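PDB 5JCV: sortase B from Listeria monocytogenes serovar 1/2a, which acts as a transpeptidase that cleaves the C-terminal sorting signal of surface proteins and, through a thioester intermediate, anchors them to the cell wall. Local coordinates for residues Y27-S32 and F99-G104; D56-N61 and I69-N74; G16-I21 and I161-C166; L7-K12 and Y43-A48. All coordinates share one frame; numbering follows the deposited sequence. Where two conformers were deposited one is given.

Contact 1 of 4, residues Y27-S32 and F99-G104; sequences YPILQS and FSYESG
Ile29 and Tyr101 make the tight part of this contact. The Ile29 CD1 methyl sits at the edge of the Tyr101 ring, close to its plane. Ile29 CD1 lies 3.5 Å from Tyr101 CE1 and 3.7 Å from Tyr101 CD1, so it meets the CD1-CE1 edge. The two side chains cross at about a right angle. Ile29 gets there with an extended outer chain (chi2 -171°), which pushes CD1 far from its own backbone. Both residues are buried. The segments are not paired strands. Their closest CA atoms, those of Ile29 and Ser103, are 8.5 Å apart. Strand 14-19 is hydrogen-bonded to both, through Gly16 with Ile29 and Trp17 with Glu102.

The other side is looser. Ile29 CD1 reaches the backbone O of Glu102 only at 4.3 Å. The Glu102 side chain is partly exposed and present in two conformers. Tyr27 is also partly exposed and meets Leu4 of the second subunit. Lys55, from strand 53-55, touches both Ile29 and Tyr101. The link between the segments is therefore a small apolar one. It depends on the fit of a methyl to a ring edge and not on directional polar bonds.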
loop_
_atom_site.group_PDB
_atom_site.type_symbol
_atom_site.label_atom_id
_atom_site.label_comp_id
_atom_site.label_asym_id
_atom_site.label_seq_id
_atom_site.Cartn_x
_atom_site.Cartn_y
_atom_site.Cartn_z
ATOM N N TYR A 27 -8.951 -9.884 8.114
ATOM C CA TYR A 27 -9.447 -9.667 6.795
ATOM C C TYR A 27 -8.700 -8.522 6.107
ATOM O O TYR A 27 -8.165 -7.620 6.784
ATOM C CB TYR A 27 -10.938 -9.306 6.831
ATOM C CG TYR A 27 -11.920 -10.400 7.255
ATOM C CD1 TYR A 27 -12.052 -11.570 6.522
ATOM C CD2 TYR A 27 -12.793 -10.203 8.344
ATOM C CE1 TYR A 27 -12.976 -12.547 6.882
ATOM C CE2 TYR A 27 -13.713 -11.172 8.707
ATOM C CZ TYR A 27 -13.814 -12.343 7.971
ATOM O OH TYR A 27 -14.721 -13.327 8.337
ATOM N N PRO A 28 -8.665 -8.561 4.763
ATOM C CA PRO A 28 -8.221 -7.434 3.999
ATOM C C PRO A 28 -9.240 -6.316 4.115
ATOM O O PRO A 28 -10.453 -6.574 4.259
ATOM C CB PRO A 28 -8.159 -7.984 2.578
ATOM C CG PRO A 28 -9.247 -9.012 2.563
ATOM C CD PRO A 28 -9.039 -9.683 3.887
ATOM N N ILE A 29 -8.726 -5.093 4.156
ATOM C CA ILE A 29 -9.552 -3.898 4.111
ATOM C C ILE A 29 -9.561 -3.367 2.707
ATOM O O ILE A 29 -8.505 -2.996 2.168
ATOM C CB ILE A 29 -9.020 -2.786 5.028
ATOM C CG1 ILE A 29 -8.858 -3.345 6.449
ATOM C CG2 ILE A 29 -9.944 -1.572 4.967
ATOM C CD1 ILE A 29 -8.557 -2.318 7.504
ATOM N N LEU A 30 -10.751 -3.293 2.131
ATOM C CA LEU A 30 -10.917 -2.781 0.785
ATOM C C LEU A 30 -11.421 -1.350 0.819
ATOM O O LEU A 30 -11.642 -0.832 1.887
ATOM C CB LEU A 30 -11.787 -3.741 -0.051
ATOM C CG LEU A 30 -10.835 -4.911 -0.417
ATOM C CD1 LEU A 30 -10.892 -6.074 0.585
ATOM C CD2 LEU A 30 -11.018 -5.407 -1.843
ATOM N N GLN A 31 -11.465 -0.689 -0.345
ATOM C CA GLN A 31 -11.964 0.677 -0.445
ATOM C C GLN A 31 -12.294 1.082 -1.882
ATOM O O GLN A 31 -11.519 0.835 -2.796
ATOM C CB GLN A 31 -10.986 1.699 0.134
ATOM C CG GLN A 31 -11.597 3.107 0.270
ATOM C CD GLN A 31 -10.618 4.113 0.829
ATOM O OE1 GLN A 31 -9.455 4.066 0.489
ATOM N NE2 GLN A 31 -11.076 5.025 1.678
ATOM N N SER A 32 -13.443 1.726 -2.051
ATOM C CA SER A 32 -13.883 2.215 -3.355
ATOM C C SER A 32 -14.205 3.699 -3.207
ATOM O O SER A 32 -13.819 4.330 -2.222
ATOM C CB SER A 32 -15.095 1.426 -3.837
ATOM O OG SER A 32 -16.203 1.683 -2.988
ATOM N N PHE A 99 -6.473 -4.052 19.123
ATOM C CA PHE A 99 -6.395 -4.827 17.894
ATOM C C PHE A 99 -5.354 -4.216 16.958
ATOM O O PHE A 99 -4.825 -3.134 17.237
ATOM C CB PHE A 99 -7.772 -4.943 17.227
ATOM C CG PHE A 99 -8.364 -3.648 16.782
ATOM C CD1 PHE A 99 -8.180 -3.190 15.490
ATOM C CD2 PHE A 99 -9.138 -2.891 17.646
ATOM C CE1 PHE A 99 -8.714 -1.984 15.091
ATOM C CE2 PHE A 99 -9.697 -1.690 17.241
ATOM C CZ PHE A 99 -9.489 -1.231 15.965
ATOM N N SER A 100 -5.072 -4.905 15.850
ATOM C CA SER A 100 -4.121 -4.396 14.861
ATOM C C SER A 100 -4.736 -4.042 13.550
ATOM O O SER A 100 -5.501 -4.803 12.960
ATOM C CB SER A 100 -2.913 -5.330 14.652
ATOM O OG SER A 100 -3.259 -6.677 14.642
ATOM N N TYR A 101 -4.361 -2.855 13.105
ATOM C CA TYR A 101 -4.861 -2.255 11.910
ATOM C C TYR A 101 -3.651 -1.944 11.054
ATOM O O TYR A 101 -2.771 -1.215 11.491
ATOM C CB TYR A 101 -5.601 -0.941 12.268
ATOM C CG TYR A 101 -5.843 -0.036 11.083
ATOM C CD1 TYR A 101 -6.620 -0.470 9.999
ATOM C CD2 TYR A 101 -5.286 1.265 11.026
ATOM C CE1 TYR A 101 -6.837 0.354 8.896
ATOM C CE2 TYR A 101 -5.501 2.098 9.921
ATOM C CZ TYR A 101 -6.278 1.634 8.855
ATOM O OH TYR A 101 -6.496 2.387 7.727
ATOM N N GLU A 102 -3.587 -2.531 9.865
ATOM C CA GLU A 102 -2.603 -2.123 8.862
ATOM C C GLU A 102 -3.255 -1.139 7.891
ATOM O O GLU A 102 -4.408 -1.311 7.494
ATOM C CB GLU A 102 -2.051 -3.317 8.074
ATOM C CG GLU A 102 -0.776 -3.935 8.623
ATOM C CD GLU A 102 -1.017 -5.125 9.529
ATOM O OE1 GLU A 102 -0.953 -6.250 8.992
ATOM O OE2 GLU A 102 -1.271 -4.943 10.755
ATOM N N SER A 103 -2.514 -0.099 7.540
ATOM C CA SER A 103 -2.866 0.771 6.423
ATOM C C SER A 103 -2.029 0.333 5.185
ATOM O O SER A 103 -1.436 -0.770 5.151
ATOM C CB SER A 103 -2.574 2.220 6.772
ATOM O OG SER A 103 -1.193 2.316 7.099
ATOM N N GLY A 104 -1.977 1.188 4.167
ATOM C CA GLY A 104 -1.138 0.918 3.007
ATOM C C GLY A 104 0.348 1.013 3.325
ATOM O O GLY A 104 1.161 0.470 2.586
#

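Contact 2 of 4, residues D56-N61 and I69-N74; sequences DYRNTN and IIYGHN
Asp56 joins the turn to the strand, and nearly every atom of its side chain has a partner. Asp56 CB comes first, 3.6 Å from Tyr71 CE2 and 4.1 Å from Ile69 CB. CG stands anti to the backbone N (chi1 -168°), and the carboxylate is turned 42° from the Tyr71 ring plane. OD1 faces back into its own turn. It accepts from Arg58 N through its anti lone pair, which makes an Asx turn. Asp56 OD1 also forms a salt bridge with Arg58 NE at 2.9 Å. OD2 points across the contact. Tyr71 OH donates to Asp56 OD2 at 2.7 Å, arriving nearly along the C-O bond. Arg58 NH2 reaches the same oxygen from above the carboxylate plane, so Arg58 grips Asp56 side-on through two nitrogens. Its guanidinium lies almost coplanar with the Tyr71 ring. Arg58 NH2 also bonds to the O of Ile125.

Two backbone groups of Ile69 complete the join. Asp56 N donates to Ile69 O at 2.8 Å, which carries the pairing of strand 53-55 with strand 67-72 one step further. Ile69 N donates to Asn59 OD1 at 2.9 Å, from above the carbonyl plane. Asn59 N closes the type I turn on Asp56 O. With four donors around a buried carboxylate, Asp56 is probably held in its charged form, and both its rotation and the turn are fixed against the strand.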
loop_
_atom_site.group_PDB
_atom_site.type_symbol
_atom_site.label_atom_id
_atom_site.label_comp_id
_atom_site.label_asym_id
_atom_site.label_seq_id
_atom_site.Cartn_x
_atom_site.Cartn_y
_atom_site.Cartn_z
ATOM N N ASP A 56 -14.154 3.645 4.918
ATOM C CA ASP A 56 -15.044 4.706 4.500
ATOM C C ASP A 56 -14.370 5.507 3.413
ATOM O O ASP A 56 -13.231 5.892 3.567
ATOM C CB ASP A 56 -15.347 5.645 5.680
ATOM C CG ASP A 56 -16.490 6.594 5.395
ATOM O OD1 ASP A 56 -16.359 7.512 4.563
ATOM O OD2 ASP A 56 -17.555 6.425 6.019
ATOM N N TYR A 57 -15.090 5.799 2.341
ATOM C CA TYR A 57 -14.527 6.507 1.191
ATOM C C TYR A 57 -14.015 7.902 1.516
ATOM O O TYR A 57 -13.186 8.450 0.774
ATOM C CB TYR A 57 -15.563 6.634 0.087
ATOM C CG TYR A 57 -16.573 7.784 0.281
ATOM C CD1 TYR A 57 -16.314 9.099 -0.187
ATOM C CD2 TYR A 57 -17.810 7.542 0.873
ATOM C CE1 TYR A 57 -17.276 10.113 -0.033
ATOM C CE2 TYR A 57 -18.754 8.535 1.022
ATOM C CZ TYR A 57 -18.494 9.816 0.582
ATOM O OH TYR A 57 -19.496 10.762 0.785
ATOM N N ARG A 58 -14.529 8.502 2.583
ATOM C CA ARG A 58 -14.027 9.803 3.028
ATOM C C ARG A 58 -12.641 9.780 3.691
ATOM O O ARG A 58 -12.075 10.838 3.907
ATOM C CB ARG A 58 -15.021 10.435 4.003
ATOM C CG ARG A 58 -16.375 10.776 3.386
ATOM C CD ARG A 58 -17.380 11.174 4.468
ATOM N NE ARG A 58 -17.664 10.032 5.353
ATOM C CZ ARG A 58 -18.200 10.098 6.577
ATOM N NH1 ARG A 58 -18.531 11.250 7.132
ATOM N NH2 ARG A 58 -18.399 8.977 7.275
ATOM N N ASN A 59 -12.115 8.609 4.055
ATOM C CA ASN A 59 -10.847 8.542 4.802
ATOM C C ASN A 59 -9.735 8.184 3.864
ATOM O O ASN A 59 -9.605 7.012 3.468
ATOM C CB ASN A 59 -10.865 7.501 5.920
ATOM C CG ASN A 59 -11.961 7.741 6.930
ATOM O OD1 ASN A 59 -12.688 6.828 7.255
ATOM N ND2 ASN A 59 -12.067 8.947 7.449
ATOM N N THR A 60 -8.952 9.203 3.512
ATOM C CA THR A 60 -7.859 9.098 2.524
ATOM C C THR A 60 -6.540 9.689 3.015
ATOM O O THR A 60 -5.648 9.841 2.242
ATOM C CB THR A 60 -8.255 9.830 1.258
ATOM O OG1 THR A 60 -8.671 11.145 1.635
ATOM C CG2 THR A 60 -9.431 9.108 0.592
ATOM N N ASN A 61 -6.430 9.951 4.313
ATOM C CA ASN A 61 -5.240 10.467 4.926
ATOM C C ASN A 61 -5.090 10.025 6.378
ATOM O O ASN A 61 -5.575 10.682 7.303
ATOM C CB ASN A 61 -5.273 12.000 4.859
ATOM C CG ASN A 61 -4.024 12.648 5.425
ATOM O OD1 ASN A 61 -3.195 12.029 6.162
ATOM N ND2 ASN A 61 -3.870 13.924 5.084
ATOM N N ILE A 69 -12.998 5.188 9.605
ATOM C CA ILE A 69 -14.079 4.226 9.838
ATOM C C ILE A 69 -13.977 3.042 8.891
ATOM O O ILE A 69 -13.816 3.196 7.664
ATOM C CB ILE A 69 -15.462 4.892 9.696
ATOM C CG1 ILE A 69 -15.601 6.079 10.668
ATOM C CG2 ILE A 69 -16.608 3.916 9.969
ATOM C CD1 ILE A 69 -16.558 7.125 10.156
ATOM N N ILE A 70 -14.082 1.862 9.488
ATOM C CA ILE A 70 -14.035 0.606 8.788
ATOM C C ILE A 70 -15.379 -0.115 9.037
ATOM O O ILE A 70 -15.803 -0.314 10.187
ATOM C CB ILE A 70 -12.882 -0.294 9.329
ATOM C CG1 ILE A 70 -11.540 0.443 9.418
ATOM C CG2 ILE A 70 -12.706 -1.503 8.426
ATOM C CD1 ILE A 70 -11.068 1.036 8.085
ATOM N N TYR A 71 -15.978 -0.571 7.955
ATOM C CA TYR A 71 -17.285 -1.121 7.937
ATOM C C TYR A 71 -17.235 -2.596 7.562
ATOM O O TYR A 71 -16.343 -3.025 6.833
ATOM C CB TYR A 71 -18.116 -0.404 6.857
ATOM C CG TYR A 71 -18.387 1.059 7.102
ATOM C CD1 TYR A 71 -19.278 1.480 8.101
ATOM C CD2 TYR A 71 -17.796 2.013 6.317
ATOM C CE1 TYR A 71 -19.523 2.822 8.327
ATOM C CE2 TYR A 71 -18.035 3.356 6.523
ATOM C CZ TYR A 71 -18.905 3.741 7.510
ATOM O OH TYR A 71 -19.120 5.054 7.684
ATOM N N GLY A 72 -18.198 -3.377 8.046
ATOM C CA GLY A 72 -18.372 -4.760 7.579
ATOM C C GLY A 72 -19.763 -5.243 7.937
ATOM O O GLY A 72 -20.374 -4.681 8.812
ATOM N N HIS A 73 -20.280 -6.262 7.256
ATOM C CA HIS A 73 -21.594 -6.810 7.611
ATOM C C HIS A 73 -21.552 -7.519 8.930
ATOM O O HIS A 73 -20.552 -8.129 9.317
ATOM C CB HIS A 73 -22.079 -7.815 6.576
ATOM C CG HIS A 73 -22.656 -7.192 5.350
ATOM N ND1 HIS A 73 -23.854 -6.517 5.360
ATOM C CD2 HIS A 73 -22.216 -7.159 4.067
ATOM C CE1 HIS A 73 -24.121 -6.081 4.140
ATOM N NE2 HIS A 73 -23.136 -6.449 3.341
ATOM N N ASN A 74 -22.659 -7.416 9.634
ATOM C CA ASN A 74 -22.940 -8.279 10.746
ATOM C C ASN A 74 -23.539 -9.591 10.284
ATOM O O ASN A 74 -24.738 -9.791 10.397
ATOM C CB ASN A 74 -23.887 -7.590 11.726
ATOM C CG ASN A 74 -24.203 -8.486 12.919
ATOM O OD1 ASN A 74 -23.562 -9.528 13.129
ATOM N ND2 ASN A 74 -25.215 -8.113 13.678
#

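Contact 3 of 4, residues G16-I21 and I161-C166; sequences GWLTII and ITLSTC
Leu163 ends in two methyls, which meet Leu18 of strand 14-19 and Ile20 just after it. Leu163 CD2 touches Leu18 CD2 at 3.9 Å, and Leu163 CD1 touches Ile20 CD1 at 4.0 Å. Both pairs approach tip to tip. Leu163 has CG anti to its carbonyl carbon (chi1 -56°), which points the branch toward segment 16-21. All three residues are buried. The reach is long, since the CA atoms of Leu18 and Leu163 stand 10.0 Å apart. The side chains alone bridge that gap.

Phe99 of strand 98-102 packs on Leu18, Ile20 and Leu163 and covers the junction. Ile70 of strand 67-72 packs on Leu163 from another strand. Strands 14-19 and 160-165 are not neighbours in the sheet. Their inward residues meet across its interior, as expected of the closed eight-stranded beta-barrel of the sortase fold, the domain that this chain holds.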
loop_
_atom_site.group_PDB
_atom_site.type_symbol
_atom_site.label_atom_id
_atom_site.label_comp_id
_atom_site.label_asym_id
_atom_site.label_seq_id
_atom_site.Cartn_x
_atom_site.Cartn_y
_atom_site.Cartn_z
ATOM N N GLY A 16 -5.334 -2.144 3.111
ATOM C CA GLY A 16 -4.981 -2.458 4.482
ATOM C C GLY A 16 -5.381 -3.853 4.934
ATOM O O GLY A 16 -5.816 -4.687 4.128
ATOM N N TRP A 17 -5.225 -4.089 6.233
ATOM C CA TRP A 17 -5.523 -5.384 6.856
ATOM C C TRP A 17 -6.007 -5.131 8.283
ATOM O O TRP A 17 -5.586 -4.163 8.930
ATOM C CB TRP A 17 -4.309 -6.330 6.889
ATOM C CG TRP A 17 -4.755 -7.711 7.090
ATOM C CD1 TRP A 17 -5.035 -8.304 8.261
ATOM C CD2 TRP A 17 -5.049 -8.671 6.074
ATOM N NE1 TRP A 17 -5.459 -9.585 8.058
ATOM C CE2 TRP A 17 -5.510 -9.818 6.711
ATOM C CE3 TRP A 17 -4.959 -8.665 4.676
ATOM C CZ2 TRP A 17 -5.870 -10.968 6.010
ATOM C CZ3 TRP A 17 -5.341 -9.798 3.974
ATOM C CH2 TRP A 17 -5.789 -10.935 4.643
ATOM N N LEU A 18 -6.909 -5.994 8.761
ATOM C CA LEU A 18 -7.455 -5.867 10.121
ATOM C C LEU A 18 -7.419 -7.227 10.823
ATOM O O LEU A 18 -7.810 -8.262 10.258
ATOM C CB LEU A 18 -8.919 -5.366 10.020
ATOM C CG LEU A 18 -9.634 -5.156 11.365
ATOM C CD1 LEU A 18 -8.979 -4.075 12.206
ATOM C CD2 LEU A 18 -11.091 -4.792 11.176
ATOM N N THR A 19 -7.002 -7.255 12.067
ATOM C CA THR A 19 -6.980 -8.525 12.778
ATOM C C THR A 19 -7.382 -8.277 14.213
ATOM O O THR A 19 -6.839 -7.363 14.872
ATOM C CB THR A 19 -5.563 -9.204 12.781
ATOM O OG1 THR A 19 -5.243 -9.636 11.454
ATOM C CG2 THR A 19 -5.551 -10.437 13.666
ATOM N N ILE A 20 -8.328 -9.079 14.698
ATOM C CA ILE A 20 -8.608 -9.076 16.118
ATOM C C ILE A 20 -8.486 -10.533 16.593
ATOM O O ILE A 20 -9.165 -11.429 16.094
ATOM C CB ILE A 20 -10.003 -8.518 16.449
ATOM C CG1 ILE A 20 -10.199 -7.135 15.854
ATOM C CG2 ILE A 20 -10.217 -8.507 17.973
ATOM C CD1 ILE A 20 -11.600 -6.618 16.084
ATOM N N ILE A 21 -7.559 -10.760 17.511
ATOM C CA ILE A 21 -7.281 -12.092 18.073
ATOM C C ILE A 21 -8.545 -12.724 18.660
ATOM O O ILE A 21 -9.353 -12.032 19.265
ATOM C CB ILE A 21 -6.190 -11.964 19.189
ATOM C CG1 ILE A 21 -4.847 -11.451 18.602
ATOM C CG2 ILE A 21 -5.958 -13.276 19.913
ATOM C CD1 ILE A 21 -4.258 -12.303 17.500
ATOM N N ILE A 161 -9.731 5.205 15.374
ATOM C CA ILE A 161 -10.265 4.318 14.369
ATOM C C ILE A 161 -11.559 3.724 14.925
ATOM O O ILE A 161 -11.647 3.422 16.116
ATOM C CB ILE A 161 -9.243 3.276 13.908
ATOM C CG1 ILE A 161 -9.909 2.145 13.123
ATOM C CG2 ILE A 161 -8.493 2.720 15.073
ATOM C CD1 ILE A 161 -8.972 1.382 12.224
ATOM N N THR A 162 -12.573 3.636 14.048
ATOM C CA THR A 162 -13.907 3.183 14.405
ATOM C C THR A 162 -14.188 1.955 13.576
ATOM O O THR A 162 -14.067 1.982 12.327
ATOM C CB THR A 162 -14.982 4.253 14.074
ATOM O OG1 THR A 162 -14.670 5.479 14.734
ATOM C CG2 THR A 162 -16.349 3.824 14.526
ATOM N N LEU A 163 -14.541 0.873 14.263
ATOM C CA LEU A 163 -15.044 -0.286 13.596
ATOM C C LEU A 163 -16.571 -0.303 13.757
ATOM O O LEU A 163 -17.085 -0.154 14.856
ATOM C CB LEU A 163 -14.401 -1.523 14.194
ATOM C CG LEU A 163 -12.889 -1.594 14.201
ATOM C CD1 LEU A 163 -12.496 -2.938 14.722
ATOM C CD2 LEU A 163 -12.208 -1.409 12.859
ATOM N N SER A 164 -17.293 -0.489 12.659
ATOM C CA SER A 164 -18.769 -0.479 12.700
ATOM C C SER A 164 -19.392 -1.464 11.751
ATOM O O SER A 164 -18.941 -1.609 10.597
ATOM C CB SER A 164 -19.260 0.890 12.299
ATOM O OG SER A 164 -20.678 1.004 12.292
ATOM N N THR A 165 -20.448 -2.125 12.207
ATOM C CA THR A 165 -21.228 -2.964 11.326
ATOM C C THR A 165 -22.053 -2.010 10.468
ATOM O O THR A 165 -22.193 -0.846 10.801
ATOM C CB THR A 165 -22.129 -3.983 12.077
ATOM O OG1 THR A 165 -23.059 -3.310 12.927
ATOM C CG2 THR A 165 -21.281 -4.937 12.955
ATOM N N CYS A 166 -22.585 -2.523 9.378
ATOM C CA CYS A 166 -23.329 -1.762 8.384
ATOM C C CYS A 166 -24.183 -2.798 7.651
ATOM O O CYS A 166 -23.617 -3.689 7.016
ATOM C CB CYS A 166 -22.345 -1.137 7.363
ATOM S SG CYS A 166 -23.107 0.211 6.445
#

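Contact 4 of 4, residues L7-K12 and Y43-A48; sequences LQKLNK and YKNEKA
Tyr43, which packs against Leu10, is carried by a loop in which Asn42 OD1 accepts from the backbone N of both Lys44 and Glu46. Leu10 CD1 does the touching. Leu10 CD1 lies 3.5 Å from Tyr43 O and 4.1 Å from Tyr43 CD1, so one methyl rests against both the backbone carbonyl and the ring, which it meets obliquely. Leu10 holds CG anti to its backbone N (chi1 176°), which carries the branch out from the helix to the loop.

Lys9, one residue earlier, adds a more open flank. The aliphatic part of its chain lies beside Asn45. Asn45 has positive phi and psi, a left-handed backbone shape, where the loop turns back. Lys9 itself is exposed. Leu10 is buried, and part of its cover is Leu7 of the second subunit. The contact thus packs helix 4-13 onto the loop between helix 37-40 and strand 53-55. An N-terminal helix set ahead of the barrel is a known feature of class B sortases, and here the same helix also lies in the interface between two subunits.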
loop_
_atom_site.group_PDB
_atom_site.type_symbol
_atom_site.label_atom_id
_atom_site.label_comp_id
_atom_site.label_asym_id
_atom_site.label_seq_id
_atom_site.Cartn_x
_atom_site.Cartn_y
_atom_site.Cartn_z
ATOM N N LEU A 7 -5.170 -9.274 -10.465
ATOM C CA LEU A 7 -4.170 -8.942 -9.435
ATOM C C LEU A 7 -3.891 -7.432 -9.337
ATOM O O LEU A 7 -3.769 -6.899 -8.250
ATOM C CB LEU A 7 -2.869 -9.692 -9.699
ATOM C CG LEU A 7 -1.851 -9.588 -8.564
ATOM C CD1 LEU A 7 -2.424 -10.273 -7.336
ATOM C CD2 LEU A 7 -0.506 -10.192 -8.945
ATOM N N GLN A 8 -3.780 -6.755 -10.477
ATOM C CA GLN A 8 -3.616 -5.298 -10.497
ATOM C C GLN A 8 -4.799 -4.577 -9.831
ATOM O O GLN A 8 -4.585 -3.651 -9.059
ATOM C CB GLN A 8 -3.410 -4.794 -11.931
ATOM C CG GLN A 8 -3.261 -3.278 -12.018
ATOM C CD GLN A 8 -2.706 -2.761 -13.337
ATOM O OE1 GLN A 8 -2.938 -3.310 -14.442
ATOM N NE2 GLN A 8 -1.950 -1.673 -13.223
ATOM N N LYS A 9 -6.025 -5.012 -10.150
ATOM C CA LYS A 9 -7.263 -4.563 -9.494
ATOM C C LYS A 9 -7.168 -4.686 -7.986
ATOM O O LYS A 9 -7.387 -3.732 -7.254
ATOM C CB LYS A 9 -8.477 -5.418 -9.928
ATOM C CG LYS A 9 -9.315 -4.891 -11.089
ATOM C CD LYS A 9 -10.628 -5.680 -11.191
ATOM C CE LYS A 9 -11.349 -5.479 -12.526
ATOM N NZ LYS A 9 -10.690 -6.204 -13.658
ATOM N N LEU A 10 -6.841 -5.886 -7.524
ATOM C CA LEU A 10 -6.703 -6.146 -6.094
ATOM C C LEU A 10 -5.708 -5.217 -5.406
ATOM O O LEU A 10 -5.917 -4.817 -4.283
ATOM C CB LEU A 10 -6.302 -7.609 -5.883
ATOM C CG LEU A 10 -6.017 -8.078 -4.449
ATOM C CD1 LEU A 10 -7.273 -7.890 -3.612
ATOM C CD2 LEU A 10 -5.541 -9.530 -4.409
ATOM N N ASN A 11 -4.617 -4.874 -6.091
ATOM C CA ASN A 11 -3.567 -4.022 -5.521
ATOM C C ASN A 11 -3.977 -2.569 -5.354
ATOM O O ASN A 11 -3.455 -1.871 -4.519
ATOM C CB ASN A 11 -2.316 -4.078 -6.395
ATOM C CG ASN A 11 -1.216 -3.195 -5.880
ATOM O OD1 ASN A 11 -0.904 -2.167 -6.474
ATOM N ND2 ASN A 11 -0.584 -3.608 -4.759
ATOM N N LYS A 12 -4.868 -2.088 -6.182
ATOM C CA LYS A 12 -5.469 -0.776 -5.937
ATOM C C LYS A 12 -6.615 -0.813 -4.873
ATOM O O LYS A 12 -6.776 0.110 -4.073
ATOM C CB LYS A 12 -6.039 -0.254 -7.249
ATOM C CG LYS A 12 -6.555 1.182 -7.199
ATOM C CD LYS A 12 -7.067 1.638 -8.553
ATOM C CE LYS A 12 -8.385 0.968 -8.896
ATOM N NZ LYS A 12 -8.845 1.378 -10.261
ATOM N N TYR A 43 -13.430 -9.470 -2.161
ATOM C CA TYR A 43 -12.147 -8.817 -2.407
ATOM C C TYR A 43 -11.644 -8.981 -3.861
ATOM O O TYR A 43 -10.725 -8.280 -4.280
ATOM C CB TYR A 43 -11.082 -9.275 -1.391
ATOM C CG TYR A 43 -10.612 -10.706 -1.549
ATOM C CD1 TYR A 43 -9.665 -11.053 -2.511
ATOM C CD2 TYR A 43 -11.113 -11.714 -0.724
ATOM C CE1 TYR A 43 -9.256 -12.366 -2.665
ATOM C CE2 TYR A 43 -10.697 -13.019 -0.861
ATOM C CZ TYR A 43 -9.777 -13.341 -1.840
ATOM O OH TYR A 43 -9.369 -14.641 -1.969
ATOM N N LYS A 44 -12.242 -9.917 -4.597
ATOM C CA LYS A 44 -11.935 -10.147 -6.007
ATOM C C LYS A 44 -12.874 -9.364 -6.920
ATOM O O LYS A 44 -12.862 -9.549 -8.136
ATOM C CB LYS A 44 -12.068 -11.640 -6.330
ATOM C CG LYS A 44 -11.013 -12.539 -5.686
ATOM C CD LYS A 44 -11.217 -13.986 -6.103
ATOM C CE LYS A 44 -10.227 -14.910 -5.422
ATOM N NZ LYS A 44 -10.512 -16.343 -5.715
ATOM N N ASN A 45 -13.695 -8.500 -6.321
ATOM C CA ASN A 45 -14.671 -7.727 -7.033
ATOM C C ASN A 45 -15.787 -8.549 -7.662
ATOM O O ASN A 45 -16.454 -8.067 -8.560
ATOM C CB ASN A 45 -13.980 -6.825 -8.058
ATOM C CG ASN A 45 -13.301 -5.631 -7.416
ATOM O OD1 ASN A 45 -12.675 -4.813 -8.089
ATOM N ND2 ASN A 45 -13.425 -5.521 -6.115
ATOM N N GLU A 46 -16.025 -9.765 -7.163
ATOM C CA GLU A 46 -17.153 -10.589 -7.606
ATOM C C GLU A 46 -18.357 -10.390 -6.667
ATOM O O GLU A 46 -18.203 -10.192 -5.465
ATOM C CB GLU A 46 -16.782 -12.081 -7.600
ATOM C CG GLU A 46 -15.479 -12.449 -8.305
ATOM C CD GLU A 46 -14.862 -13.747 -7.801
ATOM O OE1 GLU A 46 -15.278 -14.267 -6.741
ATOM O OE2 GLU A 46 -13.935 -14.254 -8.465
ATOM N N LYS A 47 -19.557 -10.502 -7.208
ATOM C CA LYS A 47 -20.758 -10.345 -6.406
ATOM C C LYS A 47 -20.784 -11.334 -5.242
ATOM O O LYS A 47 -20.606 -12.534 -5.429
ATOM C CB LYS A 47 -22.003 -10.495 -7.277
ATOM C CG LYS A 47 -22.443 -9.180 -7.901
ATOM C CD LYS A 47 -23.495 -9.378 -8.981
ATOM C CE LYS A 47 -22.898 -10.059 -10.210
ATOM N NZ LYS A 47 -23.613 -9.666 -11.458
ATOM N N ALA A 48 -20.975 -10.807 -4.038
ATOM C CA ALA A 48 -21.058 -11.624 -2.830
ATOM C C ALA A 48 -21.824 -10.867 -1.710
ATOM O O ALA A 48 -21.559 -9.687 -1.442
ATOM C CB ALA A 48 -19.665 -12.037 -2.382
#

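How the contacts relate
Contacts 1, 2 and 3 share one sheet and sit close together, with centres 7 to 9 Å apart. Strand 14-19 of contact 3 is bonded to both strands of contact 1. Strand 67-72 of contact 2 pairs with strand 160-165 of contact 3. Contacts 1 and 2 also meet directly, where Gln31 NE2 bonds to the backbone O of Asp56 and of Asn59. Along the chain, contact 2 is nested inside contact 1, and contact 1 inside contact 3. Contact 4 interleaves with contacts 1 and 3 and closes before contact 2 opens. Its centre is about 14 Å from that of contact 1. It ties the N-terminal helix to a loop at the barrel.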